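Side-chain contacts in alpha-rhamnosidase (Dictyoglomus thermophilum, PDB 6I60), which probably hydrolyses terminal non-reducing alpha-L-rhamnose residues from alpha-L-rhamnosides, acting as a glycoside hydrolase: residues A394-T397 / L403-S406; G369-G374 / S817-M822. All coordinates share one frame; numbering follows the deposited sequence.

How the contacts relate
Both contacts involve the concanavalin-like domain, and Glu395 ties them together. Contact 1 is a small hairpin within that domain; contact 2 joins the domain's 369-374 segment to the 817-822 loop of the six-hairpin glycosidase domain. Their centres lie about 12 Å apart. The carboxylate of Glu395 reaches both segments of contact 2, with OE2 3.0 Å from Asn371 ND2 and OE1 3.1 Å from His818 N, both probable hydrogen bonds. The side chain of Leu396 also packs on the His818 ring. A bound triethylene glycol, probably from crystallisation, lies about 5 Å from the side chain of Thr397 in contact 1.

Contact 1 (A394-T397 / L403-S406); sequences AELT and LNYS
Leu396 and Asn404 face each other as a hydrogen-bonded antiparallel pair, with their CA atoms 5.1 Å apart, in a short two-stranded beta hairpin formed by strands 396-397 and 403-404. Asn404 N donates to Leu396 O at 3.0 Å, with an N-H...O angle of 165°. One step toward the hairpin loop, Thr397 and Leu403 form a non-hydrogen-bonded pair whose CA atoms are 4.5 Å apart and whose side chains diverge. Thr397 OG1 bonds to the carbonyl of Thr402, closing that end of the hairpin.

The side chains of Leu396 and Asn404 leave on the same face and lie next to each other, their CB atoms 4.0 Å apart. With CG of Leu396 anti to its carbonyl carbon (chi1 -50°), the branched end, from CG outward, turns away from Asn404, and the side chain packs on Thr811. The apolar part of the contact gathers around Ala394, whose CB points toward 403-406. It meets Leu403 CD2 at 3.6 Å, and the ring of Tyr405 approaches this methyl obliquely through CD1. The leucine branch and the tyrosine ring thus share a single methyl group between them, while Leu403 also packs on Tyr438 and Glu440 of strand 438-442. The same ring makes a cation-pi contact with Arg392, and Tyr405 OH forms a weak hydrogen bond to Glu440.

Glu395 scarcely touches the opposite strand. Its extended side chain (chi2 -167°) carries the buried carboxylate out of the hairpin to the junction of the two domains, where OE2 stays within the concanavalin-like domain by pairing with Asn371. The other oxygen, OE1, meets the glycosidase domain at His818 and is also hydrogen-bonded to Thr407 OG1.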
ATOM      1  N   ALA A 394      -8.900  22.182  -1.000  1.00 42.42           N
ATOM      2  CA  ALA A 394      -8.735  22.275   0.442  1.00 48.72           C
ATOM      3  C   ALA A 394      -9.455  21.120   1.121  1.00 48.87           C
ATOM      4  O   ALA A 394     -10.351  20.491   0.550  1.00 41.33           O
ATOM      5  CB  ALA A 394      -9.249  23.614   0.983  1.00 54.54           C
ATOM      6  N   GLU A 395      -9.046  20.852   2.362  1.00 50.46           N
ATOM      7  CA  GLU A 395      -9.623  19.793   3.179  1.00 51.84           C
ATOM      8  C   GLU A 395     -10.803  20.276   4.015  1.00 58.05           C
ATOM      9  O   GLU A 395     -11.762  19.523   4.223  1.00 57.16           O
ATOM     10  CB  GLU A 395      -8.555  19.202   4.106  1.00 45.46           C
ATOM     11  CG  GLU A 395      -7.688  18.129   3.473  1.00 52.93           C
ATOM     12  CD  GLU A 395      -6.869  17.365   4.503  1.00 59.97           C
ATOM     13  OE1 GLU A 395      -6.425  17.987   5.491  1.00 55.54           O
ATOM     14  OE2 GLU A 395      -6.673  16.142   4.328  1.00 65.05           O
ATOM     15  N   LEU A 396     -10.754  21.512   4.501  1.00 52.63           N
ATOM     16  CA  LEU A 396     -11.739  22.043   5.432  1.00 52.88           C
ATOM     17  C   LEU A 396     -12.369  23.315   4.873  1.00 56.86           C
ATOM     18  O   LEU A 396     -11.984  23.821   3.817  1.00 54.11           O
ATOM     19  CB  LEU A 396     -11.098  22.308   6.797  1.00 52.10           C
ATOM     20  CG  LEU A 396     -10.296  21.132   7.354  1.00 56.01           C
ATOM     21  CD1 LEU A 396      -9.498  21.543   8.582  1.00 45.95           C
ATOM     22  CD2 LEU A 396     -11.223  19.964   7.668  1.00 49.99           C
ATOM     23  N   THR A 397     -13.351  23.833   5.606  1.00 59.80           N
ATOM     24  CA  THR A 397     -14.069  25.036   5.220  1.00 60.33           C
ATOM     25  C   THR A 397     -14.162  25.983   6.408  1.00 61.42           C
ATOM     26  O   THR A 397     -13.927  25.602   7.557  1.00 62.58           O
ATOM     27  CB  THR A 397     -15.480  24.709   4.704  1.00 59.76           C
ATOM     28  OG1 THR A 397     -16.109  25.909   4.240  1.00 68.10           O
ATOM     29  CG2 THR A 397     -16.325  24.101   5.817  1.00 53.18           C
ATOM     30  N   LEU A 403     -12.994  28.438   1.623  1.00 59.09           N
ATOM     31  CA  LEU A 403     -12.126  27.288   1.836  1.00 56.92           C
ATOM     32  C   LEU A 403     -11.048  27.585   2.866  1.00 57.31           C
ATOM     33  O   LEU A 403     -10.522  28.699   2.941  1.00 59.71           O
ATOM     34  CB  LEU A 403     -11.474  26.864   0.521  1.00 53.60           C
ATOM     35  CG  LEU A 403     -12.135  25.694  -0.202  1.00 49.84           C
ATOM     36  CD1 LEU A 403     -13.535  26.081  -0.580  1.00 56.60           C
ATOM     37  CD2 LEU A 403     -11.349  25.303  -1.439  1.00 54.36           C
ATOM     38  N   ASN A 404     -10.716  26.569   3.657  1.00 58.76           N
ATOM     39  CA  ASN A 404      -9.635  26.640   4.632  1.00 56.68           C
ATOM     40  C   ASN A 404      -8.458  25.844   4.082  1.00 56.76           C
ATOM     41  O   ASN A 404      -8.482  24.609   4.078  1.00 56.92           O
ATOM     42  CB  ASN A 404     -10.091  26.096   5.983  1.00 55.94           C
ATOM     43  CG  ASN A 404      -9.081  26.344   7.082  1.00 52.74           C
ATOM     44  OD1 ASN A 404      -9.196  25.791   8.174  1.00 58.07           O
ATOM     45  ND2 ASN A 404      -8.088  27.180   6.802  1.00 52.25           N
ATOM     46  N   TYR A 405      -7.434  26.552   3.610  1.00 52.66           N
ATOM     47  CA  TYR A 405      -6.243  25.923   3.057  1.00 55.33           C
ATOM     48  C   TYR A 405      -5.154  25.709   4.101  1.00 51.82           C
ATOM     49  O   TYR A 405      -3.993  25.491   3.733  1.00 59.06           O
ATOM     50  CB  TYR A 405      -5.700  26.759   1.897  1.00 56.66           C
ATOM     51  CG  TYR A 405      -6.737  27.120   0.858  1.00 56.71           C
ATOM     52  CD1 TYR A 405      -7.109  26.210  -0.123  1.00 58.01           C
ATOM     53  CD2 TYR A 405      -7.336  28.372   0.854  1.00 56.14           C
ATOM     54  CE1 TYR A 405      -8.055  26.536  -1.078  1.00 55.13           C
ATOM     55  CE2 TYR A 405      -8.284  28.708  -0.098  1.00 56.34           C
ATOM     56  CZ  TYR A 405      -8.637  27.786  -1.062  1.00 59.04           C
ATOM     57  OH  TYR A 405      -9.579  28.113  -2.009  1.00 57.19           O
ATOM     58  N   SER A 406      -5.500  25.762   5.390  1.00 50.15           N
ATOM     59  CA  SER A 406      -4.483  25.689   6.435  1.00 52.77           C
ATOM     60  C   SER A 406      -3.801  24.327   6.461  1.00 53.66           C
ATOM     61  O   SER A 406      -2.576  24.244   6.608  1.00 61.59           O
ATOM     62  CB  SER A 406      -5.106  26.001   7.796  1.00 56.92           C
ATOM     63  OG  SER A 406      -5.765  27.255   7.788  1.00 55.41           O
TER

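Contact 2 (G369-G374 / S817-M822); sequences GQNYTG and SHNHIM
Asn371 and Asn819 point their side chains at each other from opposite sides of a buried junction, and no hydrogen bond links the two segments directly. Asn371 OD1 lies 3.7 Å from Asn819 ND2, and the amide planes are turned 57° apart. On the other branch, Asn371 ND2 stands 3.6 Å from His818 O, whose hydrogen bond goes to Thr802 OG1. Both asparagines hold CG anti to the backbone N (chi1 -165° in Asn371, -160° in Asn819), which extends each amide toward the other segment. Thr373 CG2 lies at the margin, 4.5 Å from Asn819 ND2.

The hydrogen bonds run to third parties or stay within a segment. Without the amide of Asn371, as with an alanine here, Glu395 OE2 is likely to lose its donor and a gap to open beside Asn819. Within the loop, Ser817 OG receives His820 ND1 at 3.1 Å, close to the imidazole plane, and a weak bond from Asn819 N; it also bonds to Gln499 OE1, so that one hydroxyl oxygen joins Ser817 to nearby residues of the loop and beyond it. Gln370 NE2 bonds to the carbonyl O of the following residue, Asn371, at 3.2 Å and also to Thr801 O.

The arrangement is a polar domain interface, where the short strand 371-373 of the concanavalin-like domain meets the loop preceding helix 826-835 in the six-hairpin glycosidase domain.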
ATOM      1  N   GLY A 369     -18.226  15.778  -0.668  1.00 41.12           N
ATOM      2  CA  GLY A 369     -18.725  14.931   0.394  1.00 42.58           C
ATOM      3  C   GLY A 369     -17.738  13.928   0.949  1.00 48.74           C
ATOM      4  O   GLY A 369     -18.117  13.125   1.809  1.00 41.89           O
ATOM      5  N   GLN A 370     -16.488  13.948   0.493  1.00 51.76           N
ATOM      6  CA  GLN A 370     -15.499  12.980   0.941  1.00 45.35           C
ATOM      7  C   GLN A 370     -14.112  13.554   0.698  1.00 48.27           C
ATOM      8  O   GLN A 370     -13.852  14.133  -0.360  1.00 47.41           O
ATOM      9  CB  GLN A 370     -15.666  11.640   0.213  1.00 48.56           C
ATOM     10  CG  GLN A 370     -14.501  10.676   0.384  1.00 47.11           C
ATOM     11  CD  GLN A 370     -14.511   9.991   1.733  1.00 49.82           C
ATOM     12  OE1 GLN A 370     -15.547   9.503   2.187  1.00 50.57           O
ATOM     13  NE2 GLN A 370     -13.355   9.955   2.389  1.00 47.35           N
ATOM     14  N   ASN A 371     -13.236  13.401   1.688  1.00 45.78           N
ATOM     15  CA  ASN A 371     -11.838  13.795   1.557  1.00 45.82           C
ATOM     16  C   ASN A 371     -11.095  12.702   0.795  1.00 52.67           C
ATOM     17  O   ASN A 371     -10.852  11.615   1.331  1.00 50.56           O
ATOM     18  CB  ASN A 371     -11.227  14.025   2.936  1.00 47.95           C
ATOM     19  CG  ASN A 371      -9.911  14.772   2.877  1.00 47.55           C
ATOM     20  OD1 ASN A 371      -9.273  14.856   1.828  1.00 53.83           O
ATOM     21  ND2 ASN A 371      -9.492  15.314   4.013  1.00 45.76           N
ATOM     22  N   TYR A 372     -10.737  12.984  -0.456  1.00 45.98           N
ATOM     23  CA  TYR A 372     -10.050  12.003  -1.289  1.00 51.17           C
ATOM     24  C   TYR A 372      -8.784  12.599  -1.888  1.00 54.53           C
ATOM     25  O   TYR A 372      -8.355  13.687  -1.488  1.00 54.02           O
ATOM     26  CB  TYR A 372     -10.977  11.484  -2.393  1.00 48.33           C
ATOM     27  CG  TYR A 372     -11.358  12.514  -3.435  1.00 52.65           C
ATOM     28  CD1 TYR A 372     -12.184  13.585  -3.115  1.00 48.97           C
ATOM     29  CD2 TYR A 372     -10.903  12.406  -4.743  1.00 49.95           C
ATOM     30  CE1 TYR A 372     -12.537  14.527  -4.064  1.00 48.41           C
ATOM     31  CE2 TYR A 372     -11.253  13.342  -5.702  1.00 48.33           C
ATOM     32  CZ  TYR A 372     -12.070  14.399  -5.357  1.00 51.04           C
ATOM     33  OH  TYR A 372     -12.422  15.332  -6.306  1.00 49.92           O
ATOM     34  N   THR A 373      -8.177  11.899  -2.844  1.00 54.81           N
ATOM     35  CA  THR A 373      -6.920  12.326  -3.440  1.00 56.32           C
ATOM     36  C   THR A 373      -7.010  12.272  -4.956  1.00 53.80           C
ATOM     37  O   THR A 373      -7.732  11.449  -5.528  1.00 50.03           O
ATOM     38  CB  THR A 373      -5.747  11.460  -2.974  1.00 54.70           C
ATOM     39  OG1 THR A 373      -6.094  10.075  -3.091  1.00 65.73           O
ATOM     40  CG2 THR A 373      -5.417  11.768  -1.538  1.00 47.40           C
ATOM     41  N   GLY A 374      -6.250  13.153  -5.600  1.00 49.78           N
ATOM     42  CA  GLY A 374      -6.239  13.235  -7.044  1.00 49.37           C
ATOM     43  C   GLY A 374      -6.407  14.651  -7.552  1.00 46.48           C
ATOM     44  O   GLY A 374      -5.816  15.590  -7.009  1.00 44.04           O
ATOM     45  N   SER A 817      -3.196  17.944  10.004  1.00 57.72           N
ATOM     46  CA  SER A 817      -3.741  17.357   8.787  1.00 56.63           C
ATOM     47  C   SER A 817      -4.939  16.466   9.095  1.00 60.22           C
ATOM     48  O   SER A 817      -5.037  15.861  10.167  1.00 61.10           O
ATOM     49  CB  SER A 817      -2.675  16.552   8.050  1.00 59.47           C
ATOM     50  OG  SER A 817      -3.272  15.628   7.154  1.00 56.16           O
ATOM     51  N   HIS A 818      -5.854  16.382   8.128  1.00 61.08           N
ATOM     52  CA  HIS A 818      -7.116  15.671   8.292  1.00 57.32           C
ATOM     53  C   HIS A 818      -7.210  14.426   7.415  1.00 53.49           C
ATOM     54  O   HIS A 818      -8.319  13.972   7.112  1.00 50.77           O
ATOM     55  CB  HIS A 818      -8.287  16.609   7.999  1.00 51.82           C
ATOM     56  CG  HIS A 818      -8.662  17.487   9.151  1.00 53.31           C
ATOM     57  ND1 HIS A 818      -9.955  17.595   9.616  1.00 47.95           N
ATOM     58  CD2 HIS A 818      -7.912  18.299   9.934  1.00 50.06           C
ATOM     59  CE1 HIS A 818      -9.986  18.435  10.636  1.00 52.53           C
ATOM     60  NE2 HIS A 818      -8.759  18.876  10.849  1.00 52.50           N
ATOM     61  N   ASN A 819      -6.081  13.866   7.000  1.00 53.73           N
ATOM     62  CA  ASN A 819      -6.080  12.648   6.199  1.00 50.66           C
ATOM     63  C   ASN A 819      -4.813  11.849   6.499  1.00 50.80           C
ATOM     64  O   ASN A 819      -3.982  11.585   5.633  1.00 50.97           O
ATOM     65  CB  ASN A 819      -6.208  12.973   4.713  1.00 51.57           C
ATOM     66  CG  ASN A 819      -6.683  11.784   3.895  1.00 49.86           C
ATOM     67  OD1 ASN A 819      -6.752  10.660   4.393  1.00 46.49           O
ATOM     68  ND2 ASN A 819      -7.015  12.029   2.633  1.00 47.58           N
ATOM     69  N   HIS A 820      -4.656  11.445   7.753  1.00 51.06           N
ATOM     70  CA  HIS A 820      -3.537  10.616   8.170  1.00 52.74           C
ATOM     71  C   HIS A 820      -3.972   9.163   8.315  1.00 49.47           C
ATOM     72  O   HIS A 820      -5.156   8.852   8.469  1.00 54.84           O
ATOM     73  CB  HIS A 820      -2.943  11.121   9.486  1.00 56.92           C
ATOM     74  CG  HIS A 820      -1.815  12.088   9.303  1.00 58.14           C
ATOM     75  ND1 HIS A 820      -1.919  13.206   8.502  1.00 61.77           N
ATOM     76  CD2 HIS A 820      -0.559  12.102   9.808  1.00 52.06           C
ATOM     77  CE1 HIS A 820      -0.776  13.869   8.530  1.00 65.57           C
ATOM     78  NE2 HIS A 820       0.066  13.219   9.313  1.00 58.21           N
ATOM     79  N   ILE A 821      -2.987   8.271   8.269  1.00 53.82           N
ATOM     80  CA  ILE A 821      -3.233   6.834   8.292  1.00 53.75           C
ATOM     81  C   ILE A 821      -2.581   6.140   9.479  1.00 55.87           C
ATOM     82  O   ILE A 821      -2.848   4.948   9.702  1.00 59.75           O
ATOM     83  CB  ILE A 821      -2.775   6.174   6.970  1.00 55.55           C
ATOM     84  CG1 ILE A 821      -3.375   4.773   6.801  1.00 53.64           C
ATOM     85  CG2 ILE A 821      -1.255   6.145   6.883  1.00 55.36           C
ATOM     86  CD1 ILE A 821      -4.834   4.677   7.184  1.00 52.02           C
ATOM     87  N   MET A 822      -1.758   6.840  10.265  1.00 52.34           N
ATOM     88  CA  MET A 822      -1.041   6.183  11.354  1.00 54.07           C
ATOM     89  C   MET A 822      -1.998   5.628  12.403  1.00 55.96           C
ATOM     90  O   MET A 822      -1.756   4.555  12.969  1.00 58.12           O
ATOM     91  CB  MET A 822      -0.049   7.155  11.991  1.00 54.00           C
ATOM     92  CG  MET A 822      -0.564   8.580  12.113  1.00 60.97           C
ATOM     93  SD  MET A 822       0.727   9.730  12.626  1.00 63.04           S
ATOM     94  CE  MET A 822      -0.238  10.977  13.472  1.00 58.04           C
TER